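Long-range contacts in NEQ263 (Nanoarchaeum equitans Kin4-M, PDB 5BN3), which probably binds ATP or ADP as the NeqB subunit of an archaeal ATP synthase core complex, assembled together with NeqA: residues 61-66 / 92-97; 312-317 / 382-387. One frame throughout, in Å; residues are numbered along the deposited sequence.

Contact 1: 61-66 / 92-97; sequences YKIAVS and RDINGL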
ATOM      1  N   TYR B  61      31.198  23.026  -9.588  1.00 47.64           N
ATOM      2  CA  TYR B  61      30.696  23.820 -10.710  1.00 48.75           C
ATOM      3  C   TYR B  61      30.325  25.254 -10.335  1.00 41.62           C
ATOM      4  O   TYR B  61      29.582  25.496  -9.380  1.00 40.37           O
ATOM      5  CB  TYR B  61      29.521  23.127 -11.408  1.00 42.17           C
ATOM      6  CG  TYR B  61      29.152  23.774 -12.725  1.00 47.69           C
ATOM      7  CD1 TYR B  61      29.934  23.585 -13.855  1.00 43.49           C
ATOM      8  CD2 TYR B  61      28.029  24.580 -12.836  1.00 44.48           C
ATOM      9  CE1 TYR B  61      29.607  24.178 -15.059  1.00 43.56           C
ATOM     10  CE2 TYR B  61      27.694  25.176 -14.037  1.00 42.38           C
ATOM     11  CZ  TYR B  61      28.488  24.972 -15.142  1.00 46.37           C
ATOM     12  OH  TYR B  61      28.161  25.560 -16.339  1.00 46.26           O
ATOM     13  N   LYS B  62      30.852  26.198 -11.107  1.00 37.10           N
ATOM     14  CA  LYS B  62      30.607  27.612 -10.874  1.00 47.26           C
ATOM     15  C   LYS B  62      30.203  28.315 -12.165  1.00 50.24           C
ATOM     16  O   LYS B  62      30.499  27.837 -13.260  1.00 45.85           O
ATOM     17  CB  LYS B  62      31.856  28.278 -10.280  1.00 42.40           C
ATOM     18  CG  LYS B  62      32.318  27.690  -8.954  1.00 54.94           C
ATOM     19  CD  LYS B  62      33.574  28.391  -8.450  1.00 59.29           C
ATOM     20  CE  LYS B  62      34.037  27.812  -7.122  1.00 58.71           C
ATOM     21  NZ  LYS B  62      35.267  28.483  -6.616  1.00 76.84           N
ATOM     22  N   ILE B  63      29.519  29.445 -12.033  1.00 42.93           N
ATOM     23  CA  ILE B  63      29.190  30.270 -13.188  1.00 47.37           C
ATOM     24  C   ILE B  63      29.673  31.701 -12.986  1.00 48.73           C
ATOM     25  O   ILE B  63      29.747  32.190 -11.857  1.00 44.64           O
ATOM     26  CB  ILE B  63      27.673  30.281 -13.490  1.00 51.59           C
ATOM     27  CG1 ILE B  63      26.883  30.783 -12.279  1.00 46.58           C
ATOM     28  CG2 ILE B  63      27.200  28.897 -13.906  1.00 45.73           C
ATOM     29  CD1 ILE B  63      25.457  31.198 -12.610  1.00 48.72           C
ATOM     30  N   ALA B  64      30.011  32.367 -14.085  1.00 47.32           N
ATOM     31  CA  ALA B  64      30.340  33.784 -14.037  1.00 51.37           C
ATOM     32  C   ALA B  64      29.046  34.565 -13.866  1.00 48.06           C
ATOM     33  O   ALA B  64      28.113  34.392 -14.648  1.00 60.71           O
ATOM     34  CB  ALA B  64      31.045  34.202 -15.313  1.00 55.94           C
ATOM     35  N   VAL B  65      28.982  35.412 -12.844  1.00 53.50           N
ATOM     36  CA  VAL B  65      27.785  36.217 -12.609  1.00 59.21           C
ATOM     37  C   VAL B  65      27.955  37.649 -13.114  1.00 53.05           C
ATOM     38  O   VAL B  65      28.977  38.292 -12.865  1.00 55.02           O
ATOM     39  CB  VAL B  65      27.368  36.223 -11.121  1.00 52.10           C
ATOM     40  CG1 VAL B  65      26.880  34.847 -10.700  1.00 42.91           C
ATOM     41  CG2 VAL B  65      28.519  36.671 -10.235  1.00 57.48           C
ATOM     42  N   SER B  66      26.945  38.127 -13.833  1.00 42.79           N
ATOM     43  CA  SER B  66      26.918  39.487 -14.361  1.00 51.00           C
ATOM     44  C   SER B  66      25.528  39.771 -14.902  1.00 55.81           C
ATOM     45  O   SER B  66      24.670  38.887 -14.913  1.00 47.18           O
ATOM     46  CB  SER B  66      27.954  39.666 -15.474  1.00 58.01           C
ATOM     47  OG  SER B  66      27.628  38.889 -16.613  1.00 61.09           O
ATOM     48  N   ARG B  92      30.900  31.906  -9.141  1.00 46.93           N
ATOM     49  CA  ARG B  92      30.172  31.606  -7.912  1.00 45.04           C
ATOM     50  C   ARG B  92      29.716  30.156  -7.863  1.00 49.05           C
ATOM     51  O   ARG B  92      29.254  29.610  -8.865  1.00 43.27           O
ATOM     52  CB  ARG B  92      28.944  32.515  -7.793  1.00 44.86           C
ATOM     53  CG  ARG B  92      29.255  33.996  -7.799  1.00 53.21           C
ATOM     54  CD  ARG B  92      30.030  34.405  -6.560  1.00 66.76           C
ATOM     55  NE  ARG B  92      30.367  35.826  -6.580  1.00 81.94           N
ATOM     56  CZ  ARG B  92      29.532  36.796  -6.222  1.00 83.57           C
ATOM     57  NH1 ARG B  92      28.304  36.502  -5.817  1.00 82.21           N
ATOM     58  NH2 ARG B  92      29.923  38.062  -6.273  1.00 75.24           N
ATOM     59  N   ASP B  93      29.853  29.541  -6.690  1.00 47.30           N
ATOM     60  CA  ASP B  93      29.262  28.235  -6.421  1.00 47.49           C
ATOM     61  C   ASP B  93      27.760  28.332  -6.695  1.00 42.25           C
ATOM     62  O   ASP B  93      27.078  29.204  -6.152  1.00 42.30           O
ATOM     63  CB  ASP B  93      29.517  27.847  -4.961  1.00 46.58           C
ATOM     64  CG  ASP B  93      29.113  26.414  -4.643  1.00 61.90           C
ATOM     65  OD1 ASP B  93      28.192  25.869  -5.287  1.00 50.91           O
ATOM     66  OD2 ASP B  93      29.718  25.826  -3.721  1.00 80.46           O
ATOM     67  N   ILE B  94      27.254  27.446  -7.550  1.00 39.79           N
ATOM     68  CA  ILE B  94      25.847  27.480  -7.946  1.00 44.19           C
ATOM     69  C   ILE B  94      24.906  27.018  -6.835  1.00 39.39           C
ATOM     70  O   ILE B  94      23.701  27.268  -6.890  1.00 43.27           O
ATOM     71  CB  ILE B  94      25.574  26.648  -9.216  1.00 39.21           C
ATOM     72  CG1 ILE B  94      25.933  25.179  -8.992  1.00 40.67           C
ATOM     73  CG2 ILE B  94      26.323  27.221 -10.414  1.00 38.70           C
ATOM     74  CD1 ILE B  94      25.317  24.253 -10.022  1.00 39.88           C
ATOM     75  N   ASN B  95      25.453  26.331  -5.839  1.00 38.11           N
ATOM     76  CA  ASN B  95      24.668  25.946  -4.670  1.00 45.73           C
ATOM     77  C   ASN B  95      24.416  27.144  -3.764  1.00 58.89           C
ATOM     78  O   ASN B  95      23.387  27.224  -3.093  1.00 44.64           O
ATOM     79  CB  ASN B  95      25.365  24.829  -3.888  1.00 43.81           C
ATOM     80  CG  ASN B  95      25.300  23.489  -4.598  1.00 54.93           C
ATOM     81  OD1 ASN B  95      24.308  23.172  -5.257  1.00 49.94           O
ATOM     82  ND2 ASN B  95      26.355  22.695  -4.464  1.00 57.69           N
ATOM     83  N   GLY B  96      25.361  28.079  -3.752  1.00 44.79           N
ATOM     84  CA  GLY B  96      25.241  29.274  -2.936  1.00 46.77           C
ATOM     85  C   GLY B  96      25.314  28.979  -1.449  1.00 43.30           C
ATOM     86  O   GLY B  96      25.819  27.934  -1.038  1.00 41.75           O
ATOM     87  N   LEU B  97      24.807  29.906  -0.642  1.00 37.72           N
ATOM     88  CA  LEU B  97      24.825  29.762   0.809  1.00 39.94           C
ATOM     89  C   LEU B  97      23.448  30.062   1.392  1.00 41.82           C
ATOM     90  O   LEU B  97      22.644  30.761   0.776  1.00 38.46           O
ATOM     91  CB  LEU B  97      25.859  30.712   1.421  1.00 43.51           C
ATOM     92  CG  LEU B  97      27.317  30.561   0.979  1.00 44.58           C
ATOM     93  CD1 LEU B  97      28.128  31.790   1.357  1.00 47.75           C
ATOM     94  CD2 LEU B  97      27.931  29.324   1.600  1.00 44.86           C
TER
HETATM   95  O   HOH W   1      29.341  24.334  -6.872  1.00 58.06           O

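Contact 2: 312-317 / 382-387; sequences KNIYPP and EFIKQD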
ATOM      1  N   LYS B 312     -16.063  23.768 -15.631  1.00 38.83           N
ATOM      2  CA  LYS B 312     -17.141  24.749 -15.699  1.00 43.22           C
ATOM      3  C   LYS B 312     -16.755  25.928 -16.581  1.00 47.02           C
ATOM      4  O   LYS B 312     -17.438  26.953 -16.585  1.00 42.01           O
ATOM      5  CB  LYS B 312     -17.491  25.255 -14.298  1.00 40.52           C
ATOM      6  CG  LYS B 312     -18.052  24.198 -13.362  1.00 43.61           C
ATOM      7  CD  LYS B 312     -18.180  24.747 -11.947  1.00 52.77           C
ATOM      8  CE  LYS B 312     -18.844  23.749 -11.014  1.00 49.09           C
ATOM      9  NZ  LYS B 312     -18.928  24.274  -9.622  1.00 60.22           N
ATOM     10  N   ASN B 313     -15.656  25.772 -17.317  1.00 36.72           N
ATOM     11  CA  ASN B 313     -15.115  26.832 -18.170  1.00 44.12           C
ATOM     12  C   ASN B 313     -14.759  28.091 -17.377  1.00 45.68           C
ATOM     13  O   ASN B 313     -14.989  29.211 -17.834  1.00 44.53           O
ATOM     14  CB  ASN B 313     -16.078  27.163 -19.318  1.00 50.90           C
ATOM     15  CG  ASN B 313     -15.392  27.849 -20.484  1.00 56.84           C
ATOM     16  OD1 ASN B 313     -14.219  27.601 -20.767  1.00 47.84           O
ATOM     17  ND2 ASN B 313     -16.125  28.718 -21.168  1.00 48.07           N
ATOM     18  N   ILE B 314     -14.194  27.899 -16.189  1.00 38.35           N
ATOM     19  CA  ILE B 314     -13.727  29.020 -15.380  1.00 38.88           C
ATOM     20  C   ILE B 314     -12.210  29.153 -15.479  1.00 48.61           C
ATOM     21  O   ILE B 314     -11.478  28.256 -15.058  1.00 37.50           O
ATOM     22  CB  ILE B 314     -14.102  28.853 -13.890  1.00 42.00           C
ATOM     23  CG1 ILE B 314     -15.613  28.657 -13.726  1.00 46.71           C
ATOM     24  CG2 ILE B 314     -13.617  30.049 -13.080  1.00 35.67           C
ATOM     25  CD1 ILE B 314     -16.444  29.820 -14.208  1.00 51.60           C
ATOM     26  N   TYR B 315     -11.745  30.258 -16.060  1.00 35.31           N
ATOM     27  CA  TYR B 315     -10.344  30.655 -15.949  1.00 36.62           C
ATOM     28  C   TYR B 315     -10.270  31.969 -15.178  1.00 38.76           C
ATOM     29  O   TYR B 315     -11.059  32.881 -15.425  1.00 43.17           O
ATOM     30  CB  TYR B 315      -9.661  30.814 -17.320  1.00 38.90           C
ATOM     31  CG  TYR B 315      -8.251  31.362 -17.195  1.00 48.29           C
ATOM     32  CD1 TYR B 315      -8.011  32.732 -17.213  1.00 37.53           C
ATOM     33  CD2 TYR B 315      -7.165  30.513 -17.026  1.00 41.75           C
ATOM     34  CE1 TYR B 315      -6.735  33.237 -17.072  1.00 33.98           C
ATOM     35  CE2 TYR B 315      -5.883  31.012 -16.888  1.00 36.46           C
ATOM     36  CZ  TYR B 315      -5.674  32.373 -16.913  1.00 44.47           C
ATOM     37  OH  TYR B 315      -4.398  32.874 -16.776  1.00 39.24           O
ATOM     38  N   PRO B 316      -9.321  32.073 -14.237  1.00 37.04           N
ATOM     39  CA  PRO B 316      -8.417  30.992 -13.832  1.00 39.38           C
ATOM     40  C   PRO B 316      -9.079  30.069 -12.817  1.00 39.22           C
ATOM     41  O   PRO B 316      -9.780  30.549 -11.927  1.00 42.35           O
ATOM     42  CB  PRO B 316      -7.248  31.740 -13.190  1.00 41.04           C
ATOM     43  CG  PRO B 316      -7.868  32.991 -12.651  1.00 38.36           C
ATOM     44  CD  PRO B 316      -8.976  33.357 -13.599  1.00 37.26           C
ATOM     45  N   PRO B 317      -8.856  28.752 -12.946  1.00 35.69           N
ATOM     46  CA  PRO B 317      -9.568  27.769 -12.123  1.00 32.22           C
ATOM     47  C   PRO B 317      -8.973  27.622 -10.724  1.00 38.59           C
ATOM     48  O   PRO B 317      -8.618  26.511 -10.322  1.00 34.43           O
ATOM     49  CB  PRO B 317      -9.389  26.475 -12.915  1.00 36.98           C
ATOM     50  CG  PRO B 317      -8.052  26.642 -13.573  1.00 40.52           C
ATOM     51  CD  PRO B 317      -7.919  28.112 -13.889  1.00 40.24           C
ATOM     52  N   GLU B 382     -18.491  35.455 -11.528  1.00 41.68           N
ATOM     53  CA  GLU B 382     -18.231  36.880 -11.713  1.00 54.23           C
ATOM     54  C   GLU B 382     -16.954  37.379 -11.038  1.00 49.91           C
ATOM     55  O   GLU B 382     -16.403  38.403 -11.429  1.00 46.48           O
ATOM     56  CB  GLU B 382     -19.435  37.701 -11.234  1.00 47.43           C
ATOM     57  CG  GLU B 382     -20.763  37.258 -11.837  1.00 63.48           C
ATOM     58  CD  GLU B 382     -21.876  38.260 -11.599  1.00 95.98           C
ATOM     59  OE1 GLU B 382     -21.637  39.260 -10.888  1.00 87.72           O
ATOM     60  OE2 GLU B 382     -22.989  38.052 -12.128  1.00104.30           O
ATOM     61  N   PHE B 383     -16.487  36.656 -10.026  1.00 44.36           N
ATOM     62  CA  PHE B 383     -15.303  37.074  -9.283  1.00 31.59           C
ATOM     63  C   PHE B 383     -14.059  36.297  -9.720  1.00 45.93           C
ATOM     64  O   PHE B 383     -13.056  36.888 -10.118  1.00 39.04           O
ATOM     65  CB  PHE B 383     -15.541  36.917  -7.778  1.00 36.84           C
ATOM     66  CG  PHE B 383     -14.382  37.350  -6.931  1.00 46.08           C
ATOM     67  CD1 PHE B 383     -14.169  38.693  -6.660  1.00 41.65           C
ATOM     68  CD2 PHE B 383     -13.511  36.414  -6.394  1.00 34.56           C
ATOM     69  CE1 PHE B 383     -13.102  39.097  -5.875  1.00 38.60           C
ATOM     70  CE2 PHE B 383     -12.442  36.811  -5.608  1.00 37.14           C
ATOM     71  CZ  PHE B 383     -12.237  38.153  -5.349  1.00 39.68           C
ATOM     72  N   ILE B 384     -14.132  34.971  -9.645  1.00 37.86           N
ATOM     73  CA  ILE B 384     -13.021  34.120 -10.057  1.00 35.57           C
ATOM     74  C   ILE B 384     -12.812  34.167 -11.568  1.00 32.18           C
ATOM     75  O   ILE B 384     -11.697  34.394 -12.038  1.00 37.99           O
ATOM     76  CB  ILE B 384     -13.232  32.655  -9.607  1.00 36.74           C
ATOM     77  CG1 ILE B 384     -13.330  32.579  -8.082  1.00 34.58           C
ATOM     78  CG2 ILE B 384     -12.102  31.772 -10.104  1.00 38.25           C
ATOM     79  CD1 ILE B 384     -13.544  31.174  -7.557  1.00 40.13           C
ATOM     80  N   LYS B 385     -13.888  33.953 -12.323  1.00 33.23           N
ATOM     81  CA  LYS B 385     -13.825  33.979 -13.782  1.00 36.33           C
ATOM     82  C   LYS B 385     -13.366  35.356 -14.256  1.00 42.70           C
ATOM     83  O   LYS B 385     -13.924  36.381 -13.858  1.00 40.32           O
ATOM     84  CB  LYS B 385     -15.189  33.624 -14.388  1.00 39.71           C
ATOM     85  CG  LYS B 385     -15.180  33.445 -15.906  1.00 43.52           C
ATOM     86  CD  LYS B 385     -16.557  33.041 -16.435  1.00 50.73           C
ATOM     87  CE  LYS B 385     -16.576  32.953 -17.958  1.00 50.78           C
ATOM     88  NZ  LYS B 385     -15.802  31.797 -18.487  1.00 51.18           N
ATOM     89  N   GLN B 386     -12.336  35.364 -15.096  1.00 37.19           N
ATOM     90  CA  GLN B 386     -11.681  36.597 -15.516  1.00 49.25           C
ATOM     91  C   GLN B 386     -10.826  36.312 -16.747  1.00 45.96           C
ATOM     92  O   GLN B 386     -10.212  35.249 -16.843  1.00 39.25           O
ATOM     93  CB  GLN B 386     -10.813  37.130 -14.370  1.00 43.58           C
ATOM     94  CG  GLN B 386      -9.923  38.308 -14.725  1.00 39.14           C
ATOM     95  CD  GLN B 386      -9.054  38.748 -13.564  1.00 42.78           C
ATOM     96  OE1 GLN B 386      -9.346  38.450 -12.403  1.00 39.37           O
ATOM     97  NE2 GLN B 386      -7.978  39.459 -13.871  1.00 39.45           N
ATOM     98  N   ASP B 387     -10.784  37.249 -17.689  1.00 40.89           N
ATOM     99  CA  ASP B 387     -10.031  37.034 -18.924  1.00 39.28           C
ATOM    100  C   ASP B 387      -8.517  37.023 -18.696  1.00 32.59           C
ATOM    101  O   ASP B 387      -8.004  37.684 -17.789  1.00 34.77           O
ATOM    102  CB  ASP B 387     -10.391  38.086 -19.974  1.00 44.08           C
ATOM    103  CG  ASP B 387      -9.834  37.753 -21.345  1.00 51.56           C
ATOM    104  OD1 ASP B 387      -8.695  38.172 -21.646  1.00 57.37           O
ATOM    105  OD2 ASP B 387     -10.528  37.062 -22.120  1.00 61.48           O
TER
HETATM  106  O   HOH W   2     -13.219  31.574 -18.288  1.00 51.39           O

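Contact 1: 61-66 / 92-97
Ile-94 lays its branches against Tyr-61 and Ile-63, and this is the close-packed side of the contact. Ile-94 CD1 comes up to the edge of the Tyr-61 ring, 3.9 Å from Tyr-61 CD2, while Ile-94 CG2 meets CG2 of Ile-63 at 4.0 Å. The far end of Tyr-61 is anchored by a hydrogen bond from OH to Phe-77 O. Helix 196-215 covers this side, with Tyr-201 against Ile-94 and Thr-208 against both Ile-63 and Val-65. Farther along, Val-65 CG2 sits 3.7 Å from Arg-92 CG and also lies over one face of the guanidinium. Arg-92 gets there because its chain folds about the CB-CG bond (chi2 -66°), which carries the head back across the valine. Salt bridges from NH2 to Glu-216 and from NE to Asp-90 hold that head. Cutting Arg-92 back to an alanine would remove the whole head, and is likely to leave Glu-216 and Asp-90 without their charged mate and to open a gap beside Val-65 CG2.

Strands 62-64 and 91-93 form a two-stranded antiparallel ribbon in which Ile-63 and Arg-92 are the hydrogen-bonded pair. Ile-63 N gives to Arg-92 O at 3.2 Å and Arg-92 N to Ile-63 O at 3.0 Å, with Lys-62 and Asp-93 the non-hydrogen-bonded pair next door.

On the face that carries Lys-62 and Asp-93, both partly exposed, the packing is loose. The Lys-62 chain runs out extended, and its NZ stays 6.8 Å from Asp-93 OD2, too far for a salt bridge. Lys-62 touches the partner strand with CB and CG, CB lying 3.2 Å from Arg-92 O. A water donates to Tyr-61 O and, more weakly, to Asp-93 OD1. Asp-93 OD1 also accepts from Asn-95 N at 2.8 Å, an Asx turn where the chain leaves the strand.

Contact 2: 312-317 / 382-387
Lys-385 lies across Ile-314, its CD 3.9 Å from the isoleucine CD1. Two helix ends meet here: Asn-313, with positive phi, is the C-prime residue of the Schellman motif closing helix 307-311, and Lys-385 is the first residue past helix 367-384. The contact therefore joins the nucleotide-binding part of the chain to its C-terminal helical part. On the inner side Ile-384 CG2 reaches Ile-314 CG2 at 3.8 Å, the two side chains at about a right angle, and also packs close to Pro-316 O. The backbones are tied by Gln-386 N, which donates to Tyr-315 O at 2.8 Å in the carbonyl plane.

The peptide bond between Tyr-315 and Pro-316 is cis, and Pro-316 CB lies 3.9 Å above the centre of the Tyr-315 ring. Gln-386 O comes to the ring's edge, while the tyrosine OH goes on to Gln-146. Nearer solvent, Lys-385 runs straight as far as CE and then turns (chi4 70°). That last turn delivers Lys-385 NZ to Asn-313 O at 2.8 Å, nearly along the C=O axis, and to a water that also accepts from Tyr-315 N.

Contact 1 closes before contact 2 opens along the chain, and the two lie on opposite sides of its centre, 41 Å apart between centres and about 30 Å between nearest atoms. They share no helix or strand. The first pairs strands 62-64 and 91-93, a small separate sheet, whereas the second joins the loop after helix 307-311 to the end of helix 367-384. Between them in sequence comes most of the nucleotide-binding domain, with most strands of its mixed sheet. Contact 1 thus closes the small ribbon that packs on helix 196-215, and contact 2, across the chain's centre, ties the C-terminal helices to the nucleotide-binding domain.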